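PDB 4V1S: alpha-1,6-mannanase from Bacteroides thetaiotaomicron, which probably hydrolyses alpha-1,6-mannosidic linkages in mannans as a family 76 glycoside hydrolase of the polysaccharide-utilising gut bacterium. Local coordinates for residues 81-92 / 144-155. Sequence-based numbering, arbitrary orientation.
Sequences IWGNIFLLYTYT and ENGWTAIGLCDA
Trp-147, on helix 142-159, drops as a knob into a hole of Trp-82, Ile-85, Phe-86 and Tyr-89 on helix 81-97; the two segments run nearly parallel, their axes at 16°. Starting at its CB, the first neighbour is Ile-85 CD1, 3.7 Å away. CG lies anti to the carbonyl carbon (chi1 -78°), which sends the indole across the flank of helix 81-97. CE3 then passes Tyr-89 OH, CZ3 meets Phe-86 CZ at 3.8 Å in an offset edge-to-face pair, and CH2 lies 3.3 Å from Trp-82 NE1. That nitrogen sits over one indole face, near the rim, in a T-shaped pair with planes at 63°, completing an aromatic cluster of Trp-82, Phe-86 and Trp-147. Trp-147 NE1 hydrogen-bonds a glycerol that may mark a pocket; Phe-269 also meets the indole edge-to-face.

Tyr-89 OH donates to Trp-147 O at 2.7 Å, tilted out of the carbonyl plane. A phenylalanine in place of Tyr-89 would keep the ring, but Trp-147 O would probably lose its cross-helix donor. Gly-151 CA, bearing no side chain, is approached by Tyr-89 CE1 (3.5 Å) and Leu-88 CD2 (4.0 Å).

Toward the N-terminal ends of both segments, a water links Trp-82 N to Glu-144 OE2, which also hydrogen-bonds Thr-129 OG1. The near-parallel packing is consistent with neighbouring inner helices of the family's (alpha/alpha)6 barrel: mainly aromatic and apolar, with one direct cross-helix hydrogen bond fixing the tyrosine hydroxyl against the backbone.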
ATOM      1  N   ILE A  81       0.508   2.147 -12.731  1.00  9.97           N
ATOM      2  CA  ILE A  81       1.460   2.497 -11.692  1.00 10.76           C
ATOM      3  C   ILE A  81       1.407   1.522 -10.493  1.00 11.72           C
ATOM      4  O   ILE A  81       2.452   1.218  -9.862  1.00 10.99           O
ATOM      5  CB  ILE A  81       1.293   3.978 -11.273  1.00 10.26           C
ATOM      6  CG1 ILE A  81       2.512   4.464 -10.514  1.00 11.68           C
ATOM      7  CG2 ILE A  81       0.022   4.197 -10.457  1.00 11.66           C
ATOM      8  CD1 ILE A  81       2.484   5.955 -10.241  1.00 13.59           C
ATOM      9  N   TRP A  82       0.208   1.017 -10.186  1.00 10.75           N
ATOM     10  CA  TRP A  82      -0.000   0.291  -8.902  1.00 10.59           C
ATOM     11  C   TRP A  82       1.018  -0.842  -8.664  1.00 12.24           C
ATOM     12  O   TRP A  82       1.617  -0.924  -7.614  1.00 10.84           O
ATOM     13  CB  TRP A  82      -1.429  -0.268  -8.888  1.00 13.12           C
ATOM     14  CG  TRP A  82      -1.926  -0.730  -7.578  1.00 13.07           C
ATOM     15  CD1 TRP A  82      -1.241  -0.871  -6.418  1.00 13.18           C
ATOM     16  CD2 TRP A  82      -3.247  -1.180  -7.330  1.00 12.50           C
ATOM     17  NE1 TRP A  82      -2.080  -1.349  -5.425  1.00 12.68           N
ATOM     18  CE2 TRP A  82      -3.318  -1.556  -5.968  1.00 11.55           C
ATOM     19  CE3 TRP A  82      -4.384  -1.316  -8.130  1.00 13.86           C
ATOM     20  CZ2 TRP A  82      -4.473  -2.051  -5.398  1.00 13.48           C
ATOM     21  CZ3 TRP A  82      -5.551  -1.769  -7.542  1.00 14.79           C
ATOM     22  CH2 TRP A  82      -5.578  -2.154  -6.203  1.00 14.89           C
ATOM     23  N   GLY A  83       1.202  -1.739  -9.642  1.00  9.98           N
ATOM     24  CA  GLY A  83       2.106  -2.873  -9.432  1.00 11.28           C
ATOM     25  C   GLY A  83       3.530  -2.446  -9.178  1.00 11.68           C
ATOM     26  O   GLY A  83       4.255  -3.108  -8.463  1.00 11.97           O
ATOM     27  N   ASN A  84       3.922  -1.311  -9.773  1.00 10.71           N
ATOM     28  CA  ASN A  84       5.227  -0.748  -9.540  1.00 11.36           C
ATOM     29  C   ASN A  84       5.401  -0.195  -8.148  1.00 10.99           C
ATOM     30  O   ASN A  84       6.525  -0.126  -7.640  1.00  9.89           O
ATOM     31  CB  ASN A  84       5.507   0.397 -10.540  1.00 11.71           C
ATOM     32  CG  ASN A  84       5.506  -0.090 -11.970  1.00 11.10           C
ATOM     33  OD1 ASN A  84       6.498  -0.619 -12.463  1.00 11.71           O
ATOM     34  ND2 ASN A  84       4.369   0.003 -12.606  1.00 12.23           N
ATOM     35  N   ILE A  85       4.298   0.206  -7.515  1.00  9.87           N
ATOM     36  CA  ILE A  85       4.365   0.708  -6.124  1.00  9.20           C
ATOM     37  C   ILE A  85       4.785  -0.406  -5.185  1.00  8.72           C
ATOM     38  O   ILE A  85       5.576  -0.199  -4.248  1.00 10.45           O
ATOM     39  CB  ILE A  85       3.021   1.349  -5.709  1.00  9.27           C
ATOM     40  CG1 ILE A  85       2.677   2.527  -6.663  1.00 11.02           C
ATOM     41  CG2 ILE A  85       3.039   1.805  -4.266  1.00 10.48           C
ATOM     42  CD1 ILE A  85       1.305   3.129  -6.411  1.00 11.53           C
ATOM     43  N   PHE A  86       4.306  -1.637  -5.421  1.00  9.27           N
ATOM     44  CA  PHE A  86       4.790  -2.731  -4.600  1.00 10.12           C
ATOM     45  C   PHE A  86       6.276  -3.020  -4.808  1.00 10.32           C
ATOM     46  O   PHE A  86       6.941  -3.373  -3.862  1.00 10.80           O
ATOM     47  CB  PHE A  86       3.990  -3.995  -4.810  1.00 10.36           C
ATOM     48  CG  PHE A  86       2.568  -3.894  -4.319  1.00  9.15           C
ATOM     49  CD1 PHE A  86       2.290  -3.866  -2.967  1.00 10.12           C
ATOM     50  CD2 PHE A  86       1.478  -3.965  -5.213  1.00 11.18           C
ATOM     51  CE1 PHE A  86       0.991  -3.831  -2.490  1.00 11.00           C
ATOM     52  CE2 PHE A  86       0.154  -3.915  -4.743  1.00 11.73           C
ATOM     53  CZ  PHE A  86      -0.074  -3.853  -3.383  1.00 12.52           C
ATOM     54  N   LEU A  87       6.786  -2.828  -6.021  1.00 10.66           N
ATOM     55  CA  LEU A  87       8.207  -2.967  -6.217  1.00 10.67           C
ATOM     56  C   LEU A  87       8.940  -1.865  -5.449  1.00 11.40           C
ATOM     57  O   LEU A  87       9.899  -2.126  -4.759  1.00 10.83           O
ATOM     58  CB  LEU A  87       8.564  -2.923  -7.720  1.00 10.57           C
ATOM     59  CG  LEU A  87       8.145  -4.105  -8.554  1.00 13.92           C
ATOM     60  CD1 LEU A  87       8.444  -3.850 -10.011  1.00 15.71           C
ATOM     61  CD2 LEU A  87       8.865  -5.357  -8.067  1.00 13.45           C
ATOM     62  N   LEU A  88       8.450  -0.627  -5.530  1.00 10.89           N
ATOM     63  CA  LEU A  88       9.048   0.463  -4.756  1.00 11.20           C
ATOM     64  C   LEU A  88       9.115   0.096  -3.261  1.00 11.13           C
ATOM     65  O   LEU A  88      10.137   0.283  -2.601  1.00 10.78           O
ATOM     66  CB  LEU A  88       8.204   1.723  -4.947  1.00 10.57           C
ATOM     67  CG  LEU A  88       8.598   2.975  -4.183  1.00 11.68           C
ATOM     68  CD1 LEU A  88       9.965   3.454  -4.635  1.00 18.83           C
ATOM     69  CD2 LEU A  88       7.547   4.073  -4.360  1.00 12.23           C
ATOM     70  N   TYR A  89       8.004  -0.387  -2.719  1.00 11.36           N
ATOM     71  CA  TYR A  89       7.946  -0.805  -1.305  1.00 13.38           C
ATOM     72  C   TYR A  89       8.971  -1.926  -1.002  1.00 12.51           C
ATOM     73  O   TYR A  89       9.599  -1.959   0.054  1.00 12.29           O
ATOM     74  CB  TYR A  89       6.565  -1.339  -0.971  1.00 11.32           C
ATOM     75  CG  TYR A  89       5.415  -0.367  -0.948  1.00 10.72           C
ATOM     76  CD1 TYR A  89       5.591   1.014  -1.060  1.00 10.67           C
ATOM     77  CD2 TYR A  89       4.103  -0.855  -0.791  1.00 11.77           C
ATOM     78  CE1 TYR A  89       4.473   1.868  -1.069  1.00  8.38           C
ATOM     79  CE2 TYR A  89       3.007  -0.016  -0.739  1.00  9.37           C
ATOM     80  CZ  TYR A  89       3.182   1.366  -0.855  1.00 10.10           C
ATOM     81  OH  TYR A  89       2.062   2.208  -0.762  1.00 10.22           O
ATOM     82  N   THR A  90       9.124  -2.842  -1.953  1.00 12.19           N
ATOM     83  CA  THR A  90      10.012  -3.988  -1.774  1.00 11.71           C
ATOM     84  C   THR A  90      11.460  -3.552  -1.712  1.00 12.34           C
ATOM     85  O   THR A  90      12.204  -3.905  -0.785  1.00 13.90           O
ATOM     86  CB  THR A  90       9.833  -5.011  -2.902  1.00 11.05           C
ATOM     87  OG1 THR A  90       8.477  -5.424  -2.906  1.00 12.46           O
ATOM     88  CG2 THR A  90      10.731  -6.184  -2.704  1.00 12.14           C
ATOM     89  N   TYR A  91      11.864  -2.740  -2.684  1.00 12.28           N
ATOM     90  CA  TYR A  91      13.267  -2.296  -2.723  1.00 12.37           C
ATOM     91  C   TYR A  91      13.592  -1.403  -1.527  1.00 12.44           C
ATOM     92  O   TYR A  91      14.683  -1.475  -0.939  1.00 14.25           O
ATOM     93  CB  TYR A  91      13.587  -1.583  -4.037  1.00 12.61           C
ATOM     94  CG  TYR A  91      13.256  -2.349  -5.299  1.00 12.47           C
ATOM     95  CD1 TYR A  91      13.542  -3.693  -5.434  1.00 15.56           C
ATOM     96  CD2 TYR A  91      12.697  -1.695  -6.395  1.00 14.55           C
ATOM     97  CE1 TYR A  91      13.196  -4.371  -6.598  1.00 11.81           C
ATOM     98  CE2 TYR A  91      12.410  -2.353  -7.576  1.00 15.32           C
ATOM     99  CZ  TYR A  91      12.697  -3.680  -7.702  1.00 14.99           C
ATOM    100  OH  TYR A  91      12.351  -4.322  -8.906  1.00 18.52           O
ATOM    101  N   THR A  92      12.650  -0.559  -1.160  1.00 13.94           N
ATOM    102  CA  THR A  92      12.810   0.257   0.029  1.00 13.80           C
ATOM    103  C   THR A  92      13.029  -0.580   1.287  1.00 13.38           C
ATOM    104  O   THR A  92      13.972  -0.340   2.039  1.00 13.95           O
ATOM    105  CB  THR A  92      11.617   1.171   0.200  1.00 13.05           C
ATOM    106  OG1 THR A  92      11.529   2.045  -0.937  1.00 13.39           O
ATOM    107  CG2 THR A  92      11.737   1.973   1.510  1.00 15.49           C
ATOM    108  N   GLU A 144      -3.629   6.746  -5.970  1.00 10.50           N
ATOM    109  CA  GLU A 144      -2.345   6.275  -6.490  1.00 10.69           C
ATOM    110  C   GLU A 144      -1.218   7.180  -5.982  1.00 11.21           C
ATOM    111  O   GLU A 144      -0.130   6.706  -5.647  1.00  9.91           O
ATOM    112  CB  GLU A 144      -2.324   6.243  -8.022  1.00 11.56           C
ATOM    113  CG  GLU A 144      -3.184   5.156  -8.607  1.00 12.09           C
ATOM    114  CD  GLU A 144      -3.233   5.152 -10.126  1.00 11.00           C
ATOM    115  OE1 GLU A 144      -2.758   6.121 -10.760  1.00 12.78           O
ATOM    116  OE2 GLU A 144      -3.824   4.170 -10.690  1.00 13.13           O
ATOM    117  N   ASN A 145      -1.487   8.482  -5.946  1.00  9.83           N
ATOM    118  CA  ASN A 145      -0.494   9.427  -5.450  1.00 10.14           C
ATOM    119  C   ASN A 145      -0.155   9.227  -3.977  1.00 10.02           C
ATOM    120  O   ASN A 145       1.003   9.389  -3.587  1.00 11.04           O
ATOM    121  CB  ASN A 145      -0.865  10.892  -5.791  1.00 11.08           C
ATOM    122  CG  ASN A 145      -0.427  11.234  -7.207  1.00 11.10           C
ATOM    123  OD1 ASN A 145       0.651  11.762  -7.415  1.00 10.90           O
ATOM    124  ND2 ASN A 145      -1.220  10.823  -8.190  1.00 10.70           N
ATOM    125  N   GLY A 146      -1.154   8.872  -3.171  1.00  9.88           N
ATOM    126  CA  GLY A 146      -0.950   8.569  -1.756  1.00  9.95           C
ATOM    127  C   GLY A 146      -0.209   7.280  -1.501  1.00 10.58           C
ATOM    128  O   GLY A 146       0.720   7.233  -0.701  1.00 10.38           O
ATOM    129  N   TRP A 147      -0.577   6.225  -2.228  1.00  9.31           N
ATOM    130  CA  TRP A 147       0.185   4.999  -2.157  1.00  9.50           C
ATOM    131  C   TRP A 147       1.641   5.226  -2.457  1.00  9.38           C
ATOM    132  O   TRP A 147       2.533   4.663  -1.815  1.00 11.63           O
ATOM    133  CB  TRP A 147      -0.335   3.995  -3.197  1.00 10.20           C
ATOM    134  CG  TRP A 147      -1.610   3.191  -2.967  1.00  9.95           C
ATOM    135  CD1 TRP A 147      -2.920   3.589  -3.155  1.00 11.80           C
ATOM    136  CD2 TRP A 147      -1.666   1.797  -2.656  1.00 10.13           C
ATOM    137  NE1 TRP A 147      -3.773   2.529  -2.953  1.00 11.99           N
ATOM    138  CE2 TRP A 147      -3.036   1.414  -2.663  1.00 10.85           C
ATOM    139  CE3 TRP A 147      -0.692   0.825  -2.385  1.00 10.98           C
ATOM    140  CZ2 TRP A 147      -3.452   0.090  -2.420  1.00 10.66           C
ATOM    141  CZ3 TRP A 147      -1.111  -0.478  -2.119  1.00 12.84           C
ATOM    142  CH2 TRP A 147      -2.479  -0.832  -2.153  1.00 11.99           C
ATOM    143  N   THR A 148       1.890   6.068  -3.471  1.00  9.27           N
ATOM    144  CA  THR A 148       3.261   6.330  -3.924  1.00  9.44           C
ATOM    145  C   THR A 148       4.005   7.188  -2.898  1.00  9.08           C
ATOM    146  O   THR A 148       5.144   6.875  -2.539  1.00 10.61           O
ATOM    147  CB  THR A 148       3.272   7.007  -5.304  1.00 10.48           C
ATOM    148  OG1 THR A 148       2.590   6.158  -6.241  1.00 10.97           O
ATOM    149  CG2 THR A 148       4.659   7.273  -5.781  1.00 12.06           C
ATOM    150  N   ALA A 149       3.329   8.226  -2.373  1.00  9.82           N
ATOM    151  CA  ALA A 149       3.913   9.079  -1.352  1.00  9.73           C
ATOM    152  C   ALA A 149       4.405   8.285  -0.139  1.00 10.46           C
ATOM    153  O   ALA A 149       5.470   8.556   0.379  1.00 11.71           O
ATOM    154  CB  ALA A 149       2.923  10.161  -0.926  1.00 10.62           C
ATOM    155  N   ILE A 150       3.633   7.306   0.296  1.00 10.97           N
ATOM    156  CA  ILE A 150       4.018   6.426   1.403  1.00 10.79           C
ATOM    157  C   ILE A 150       5.354   5.782   1.081  1.00  9.35           C
ATOM    158  O   ILE A 150       6.275   5.845   1.886  1.00 12.12           O
ATOM    159  CB  ILE A 150       2.925   5.367   1.636  1.00 10.91           C
ATOM    160  CG1 ILE A 150       1.679   5.999   2.279  1.00 11.60           C
ATOM    161  CG2 ILE A 150       3.423   4.267   2.553  1.00 12.36           C
ATOM    162  CD1 ILE A 150       0.423   5.166   2.029  1.00 11.11           C
ATOM    163  N   GLY A 151       5.461   5.158  -0.099  1.00 10.43           N
ATOM    164  CA  GLY A 151       6.704   4.463  -0.504  1.00  9.88           C
ATOM    165  C   GLY A 151       7.878   5.447  -0.579  1.00 11.14           C
ATOM    166  O   GLY A 151       8.990   5.113  -0.149  1.00 12.54           O
ATOM    167  N   LEU A 152       7.640   6.648  -1.140  1.00 10.07           N
ATOM    168  CA  LEU A 152       8.721   7.627  -1.272  1.00 10.61           C
ATOM    169  C   LEU A 152       9.179   8.176   0.078  1.00 11.27           C
ATOM    170  O   LEU A 152      10.365   8.419   0.263  1.00 13.12           O
ATOM    171  CB  LEU A 152       8.338   8.744  -2.243  1.00 11.28           C
ATOM    172  CG  LEU A 152       8.027   8.273  -3.680  1.00 11.89           C
ATOM    173  CD1 LEU A 152       7.451   9.431  -4.480  1.00 14.14           C
ATOM    174  CD2 LEU A 152       9.303   7.740  -4.330  1.00 13.83           C
ATOM    175  N   CYS A 153       8.249   8.341   1.019  1.00 10.54           N
ATOM    176  CA  CYS A 153       8.636   8.715   2.381  1.00 13.22           C
ATOM    177  C   CYS A 153       9.542   7.643   2.963  1.00 13.66           C
ATOM    178  O   CYS A 153      10.586   7.947   3.551  1.00 13.91           O
ATOM    179  CB  CYS A 153       7.422   8.904   3.299  1.00 14.45           C
ATOM    180  SG  CYS A 153       6.433  10.369   3.016  1.00 14.54           S
ATOM    181  N   ASP A 154       9.141   6.383   2.822  1.00 11.64           N
ATOM    182  CA  ASP A 154       9.951   5.294   3.358  1.00 12.67           C
ATOM    183  C   ASP A 154      11.314   5.183   2.646  1.00 13.47           C
ATOM    184  O   ASP A 154      12.323   4.874   3.283  1.00 13.91           O
ATOM    185  CB  ASP A 154       9.160   3.973   3.282  1.00 11.81           C
ATOM    186  CG  ASP A 154       8.017   3.935   4.293  1.00 13.85           C
ATOM    187  OD1 ASP A 154       8.127   4.612   5.328  1.00 18.56           O
ATOM    188  OD2 ASP A 154       7.022   3.212   4.075  1.00 15.31           O
ATOM    189  N   ALA A 155      11.331   5.454   1.338  1.00 13.43           N
ATOM    190  CA  ALA A 155      12.564   5.440   0.566  1.00 12.39           C
ATOM    191  C   ALA A 155      13.528   6.529   1.066  1.00 13.62           C
ATOM    192  O   ALA A 155      14.740   6.299   1.216  1.00 15.19           O
ATOM    193  CB  ALA A 155      12.288   5.607  -0.919  1.00 15.03           C
TER
HETATM  194  O   HOH W   1      -2.555   1.751 -11.109  1.00 15.90           O